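PDB 6FF1: CsoZ from Staphylococcus aureus, which probably acts as a metallochaperone in copper homeostasis, binding metal ions and handing them on to partner proteins. Local coordinates for residues Val18-Glu23 and Tyr61-Lys66; Val34-Asn37 and Gln42-Val45. All coordinates share one frame; numbering follows the deposited sequence. Where two conformers were deposited one is given.

Contact 1. Residues Val18-Glu23 and Tyr61-Lys66; sequences VSQLTE and YDEGYK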
# COMPACT_ATOMS: atom_id res chain seq x y z
N VAL A 18 -8.56 2.82 -5.24
CA VAL A 18 -8.16 1.58 -4.62
C VAL A 18 -7.51 0.67 -5.64
O VAL A 18 -6.46 0.07 -5.38
CB VAL A 18 -9.33 0.89 -3.90
CG1 VAL A 18 -8.97 -0.54 -3.54
CG2 VAL A 18 -9.81 1.69 -2.74
N SER A 19 -8.15 0.52 -6.78
CA SER A 19 -7.65 -0.33 -7.83
C SER A 19 -6.26 0.09 -8.29
O SER A 19 -5.36 -0.77 -8.42
CB SER A 19 -8.63 -0.36 -9.03
OG SER A 19 -9.84 -0.94 -8.60
N GLN A 20 -6.09 1.37 -8.52
CA GLN A 20 -4.82 1.89 -9.01
C GLN A 20 -3.71 1.68 -7.98
O GLN A 20 -2.61 1.24 -8.35
CB GLN A 20 -4.91 3.35 -9.39
CG GLN A 20 -3.58 4.02 -9.75
CD GLN A 20 -2.79 3.44 -10.93
OE1 GLN A 20 -3.14 2.40 -11.52
NE2 GLN A 20 -1.67 4.11 -11.25
N LEU A 21 -3.97 1.99 -6.73
CA LEU A 21 -2.95 1.85 -5.72
C LEU A 21 -2.65 0.39 -5.46
O LEU A 21 -1.48 -0.00 -5.27
CB LEU A 21 -3.39 2.56 -4.46
CG LEU A 21 -2.38 2.54 -3.32
CD1 LEU A 21 -1.10 3.24 -3.70
CD2 LEU A 21 -2.98 3.16 -2.08
N THR A 22 -3.68 -0.46 -5.47
CA THR A 22 -3.45 -1.87 -5.31
C THR A 22 -2.50 -2.38 -6.37
O THR A 22 -1.58 -3.16 -6.08
CB THR A 22 -4.75 -2.66 -5.30
OG1 THR A 22 -5.58 -2.20 -4.21
CG2 THR A 22 -4.52 -4.10 -5.15
N GLU A 23 -2.76 -2.05 -7.62
CA GLU A 23 -1.93 -2.52 -8.70
C GLU A 23 -0.50 -2.00 -8.60
O GLU A 23 0.44 -2.78 -8.76
CB GLU A 23 -2.58 -2.12 -10.06
CG GLU A 23 -1.82 -2.63 -11.24
CD GLU A 23 -2.16 -4.08 -11.65
OE1 GLU A 23 -2.71 -4.84 -10.82
OE2 GLU A 23 -1.87 -4.45 -12.82
N TYR A 61 2.25 7.92 -0.89
CA TYR A 61 2.39 9.35 -0.93
C TYR A 61 2.42 9.91 -2.35
O TYR A 61 1.85 10.98 -2.64
CB TYR A 61 3.64 9.81 -0.14
CG TYR A 61 3.31 10.05 1.29
CD1 TYR A 61 3.06 9.00 2.13
CD2 TYR A 61 3.15 11.32 1.77
CE1 TYR A 61 2.67 9.22 3.43
CE2 TYR A 61 2.79 11.54 3.10
CZ TYR A 61 2.51 10.48 3.89
OH TYR A 61 2.07 10.63 5.20
N ASP A 62 3.10 9.22 -3.25
CA ASP A 62 3.16 9.68 -4.64
C ASP A 62 1.81 9.75 -5.31
O ASP A 62 1.57 10.57 -6.20
CB ASP A 62 4.10 8.80 -5.46
CG ASP A 62 5.57 9.03 -5.14
OD1 ASP A 62 5.89 10.02 -4.43
OD2 ASP A 62 6.35 8.21 -5.60
N GLU A 63 0.90 8.88 -4.88
CA GLU A 63 -0.47 8.89 -5.40
C GLU A 63 -1.38 9.90 -4.73
O GLU A 63 -2.55 9.99 -5.11
CB GLU A 63 -1.05 7.46 -5.37
CG GLU A 63 -0.27 6.54 -6.25
CD GLU A 63 -0.96 5.24 -6.55
OE1 GLU A 63 -2.18 5.14 -6.42
OE2 GLU A 63 -0.28 4.23 -6.84
N GLY A 64 -0.88 10.62 -3.74
CA GLY A 64 -1.56 11.70 -3.14
C GLY A 64 -2.21 11.44 -1.80
O GLY A 64 -2.99 12.27 -1.34
N TYR A 65 -1.92 10.28 -1.21
CA TYR A 65 -2.53 9.94 0.06
C TYR A 65 -1.57 10.22 1.20
O TYR A 65 -0.42 10.64 1.02
CB TYR A 65 -2.95 8.45 0.02
CG TYR A 65 -3.75 8.16 -1.23
CD1 TYR A 65 -4.93 8.84 -1.53
CD2 TYR A 65 -3.28 7.27 -2.16
CE1 TYR A 65 -5.58 8.64 -2.72
CE2 TYR A 65 -3.94 7.03 -3.32
CZ TYR A 65 -5.11 7.73 -3.57
OH TYR A 65 -5.72 7.57 -4.80
N LYS A 66 -2.06 10.07 2.40
CA LYS A 66 -1.25 10.23 3.63
C LYS A 66 -1.31 8.98 4.44
O LYS A 66 -2.17 8.14 4.25
CB LYS A 66 -1.74 11.42 4.42
CG LYS A 66 -1.78 12.70 3.65
CD LYS A 66 -0.41 13.20 3.28
CE LYS A 66 -0.43 14.43 2.36
NZ LYS A 66 -1.12 15.55 3.05
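Glu63 and Tyr65 reach out from the end of helix 53-62 to meet Leu21 on the flank of helix 15-26, with no hydrogen bond between the two segments. At the start of the turn, Tyr61 O takes a bond from Gly64 N (3.0 Å), while the carbonyl O of Tyr65 lies over the centre of the Tyr61 ring.

Glu63 does most of the touching. Its CG stands beside the backbone N (chi1 -62°) and the chain runs on extended, long enough to carry the carboxylate obliquely across Leu21. OE1 rests against Leu21 CB at 3.5 Å and OE2 against Leu21 CD1 at 3.4 Å. The bent methylene chain of Gln20 adds CG, 3.8 Å from Glu63 OE1. Here glutamate offers reach, its carboxylate lying against aliphatic carbon near the surface. Glu59 brings a second carboxylate close to OE2, which might favour protonation, although Arg24 of helix 15-26 also touches Glu63.

Gly64 then closes the helix in a Schellman motif with positive phi (102°), a shape that suits glycine because it has no CB to press on the carbonyl O of Glu63. Tyr65 follows and turns back into the interior. Leu21 CD2 meets its ring obliquely, 4.1 Å from Tyr65 CD2, the two side chains sliding past each other in opposite directions. Leucine's forked end suits this buried place, since CD1 meets the carboxylate while CD2 meets the ring. Large and flat, the ring touches Ile60 of helix 53-62, Gln17 of helix 15-26 and Ile12 of the loop before that helix. Finally, Lys66 enters the last strand, pairing its backbone with Ala10. Two helices packed side by side over one sheet, with a short turn leading into the final strand, are characteristic of the ferredoxin-like heavy-metal-associated domain.

Contact 2. Residues Val34-Asn37 and Gln42-Val45; sequences VNIN and QVTV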
# COMPACT_ATOMS: atom_id res chain seq x y z
N VAL A 34 -1.51 -7.88 -1.32
CA VAL A 34 -1.91 -6.52 -1.03
C VAL A 34 -3.43 -6.47 -0.90
O VAL A 34 -4.11 -7.03 -1.75
CB VAL A 34 -1.52 -5.52 -2.12
CG1 VAL A 34 -2.02 -4.10 -1.82
CG2 VAL A 34 -0.03 -5.54 -2.37
N ASN A 35 -3.93 -5.85 0.14
CA ASN A 35 -5.35 -5.60 0.28
C ASN A 35 -5.57 -4.22 0.81
O ASN A 35 -4.90 -3.84 1.76
CB ASN A 35 -6.01 -6.57 1.26
CG ASN A 35 -7.47 -6.32 1.40
OD1 ASN A 35 -7.93 -5.71 2.38
ND2 ASN A 35 -8.18 -6.78 0.41
N ILE A 36 -6.49 -3.48 0.22
CA ILE A 36 -6.83 -2.17 0.65
C ILE A 36 -8.30 -2.15 1.06
O ILE A 36 -9.15 -2.51 0.28
CB ILE A 36 -6.58 -1.16 -0.40
CG1 ILE A 36 -5.10 -1.26 -0.87
CG2 ILE A 36 -6.94 0.22 0.10
CD1 ILE A 36 -4.64 -0.19 -1.82
N ASN A 37 -8.56 -1.73 2.28
CA ASN A 37 -9.92 -1.58 2.80
C ASN A 37 -10.32 -0.14 2.63
O ASN A 37 -9.80 0.77 3.28
CB ASN A 37 -9.96 -2.01 4.23
CG ASN A 37 -11.35 -1.95 4.86
OD1 ASN A 37 -12.07 -1.00 4.68
ND2 ASN A 37 -11.65 -2.91 5.69
N GLN A 42 -7.00 0.94 5.62
CA GLN A 42 -5.90 0.05 5.92
C GLN A 42 -5.44 -0.65 4.69
O GLN A 42 -6.22 -1.28 3.97
CB GLN A 42 -6.34 -0.98 6.95
CG GLN A 42 -6.57 -0.29 8.31
CD GLN A 42 -7.10 -1.26 9.33
OE1 GLN A 42 -6.85 -2.44 9.23
NE2 GLN A 42 -7.79 -0.74 10.33
N VAL A 43 -4.12 -0.60 4.50
CA VAL A 43 -3.45 -1.27 3.41
C VAL A 43 -2.62 -2.34 4.01
O VAL A 43 -1.67 -2.06 4.78
CB VAL A 43 -2.58 -0.27 2.61
CG1 VAL A 43 -1.75 -0.98 1.56
CG2 VAL A 43 -3.42 0.82 2.02
N THR A 44 -2.95 -3.59 3.78
CA THR A 44 -2.16 -4.71 4.30
C THR A 44 -1.31 -5.25 3.20
O THR A 44 -1.80 -5.50 2.09
CB THR A 44 -2.99 -5.87 4.88
OG1 THR A 44 -3.92 -6.35 3.91
CG2 THR A 44 -3.74 -5.40 6.12
N VAL A 45 -0.03 -5.45 3.49
CA VAL A 45 0.94 -5.80 2.48
C VAL A 45 1.86 -6.86 3.04
O VAL A 45 2.30 -6.76 4.16
CB VAL A 45 1.70 -4.56 2.05
CG1 VAL A 45 0.94 -3.53 1.31
CG2 VAL A 45 2.40 -3.88 3.16
O HOH W 1 -6.45 -4.05 4.57
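Ile36 and Val43 sit side by side in the beta hairpin of strands 31-36 and 42-47, part of the antiparallel sheet of this ferredoxin-like fold. From Ile36 CB, which faces the helix side of the sheet and is touched by Val18 CG1 of helix 15-26, 4.0 Å away, two branches leave. CG1, anti to the carbonyl carbon (chi1 -55°), meets Val43 CG2 at 3.9 Å. CG2 touches the same methyl at 4.1 Å. Beyond CG1, the tip CD1 still lies 4.2 Å from Val43 CG2 and carries on toward Leu21 and Thr22 of helix 15-26. A long branched chain suits this place, since it can cover its strand neighbour and the helix together. Val34 and Val45 continue the apolar face, as beta-branched residues favoured in strands.

The backbones are joined by Asn35 and Thr44, whose paired bonds run from Asn35 N to Thr44 O (2.9 Å) and from Thr44 N to Asn35 O (2.8 Å). Nearer the turn, Asn37 N reaches Gln42 O in an almost straight bond, 173° at the hydrogen. On the polar face, a water lies 2.8 Å from Gln42 O and 3.1 Å from Asn35 OD1.

From the N terminus, the chain forms strand 3-10 and then helix 15-26, which supplies the first half of contact 1. It next runs through strand 31-36, around a short turn and back along strand 42-47, closing the short hairpin loop of contact 2. Helix 53-62 and the turn after it return to helix 15-26, so that contact 1 closes a much larger loop with contact 2 nested inside. Contact 1 ties helix 15-26 to the turn that follows helix 53-62; contact 2 holds two strands together in the sheet beneath. The two layers meet directly at Ile36 CD1, 3.7 Å from Leu21 CD2 and close to Thr22 as well.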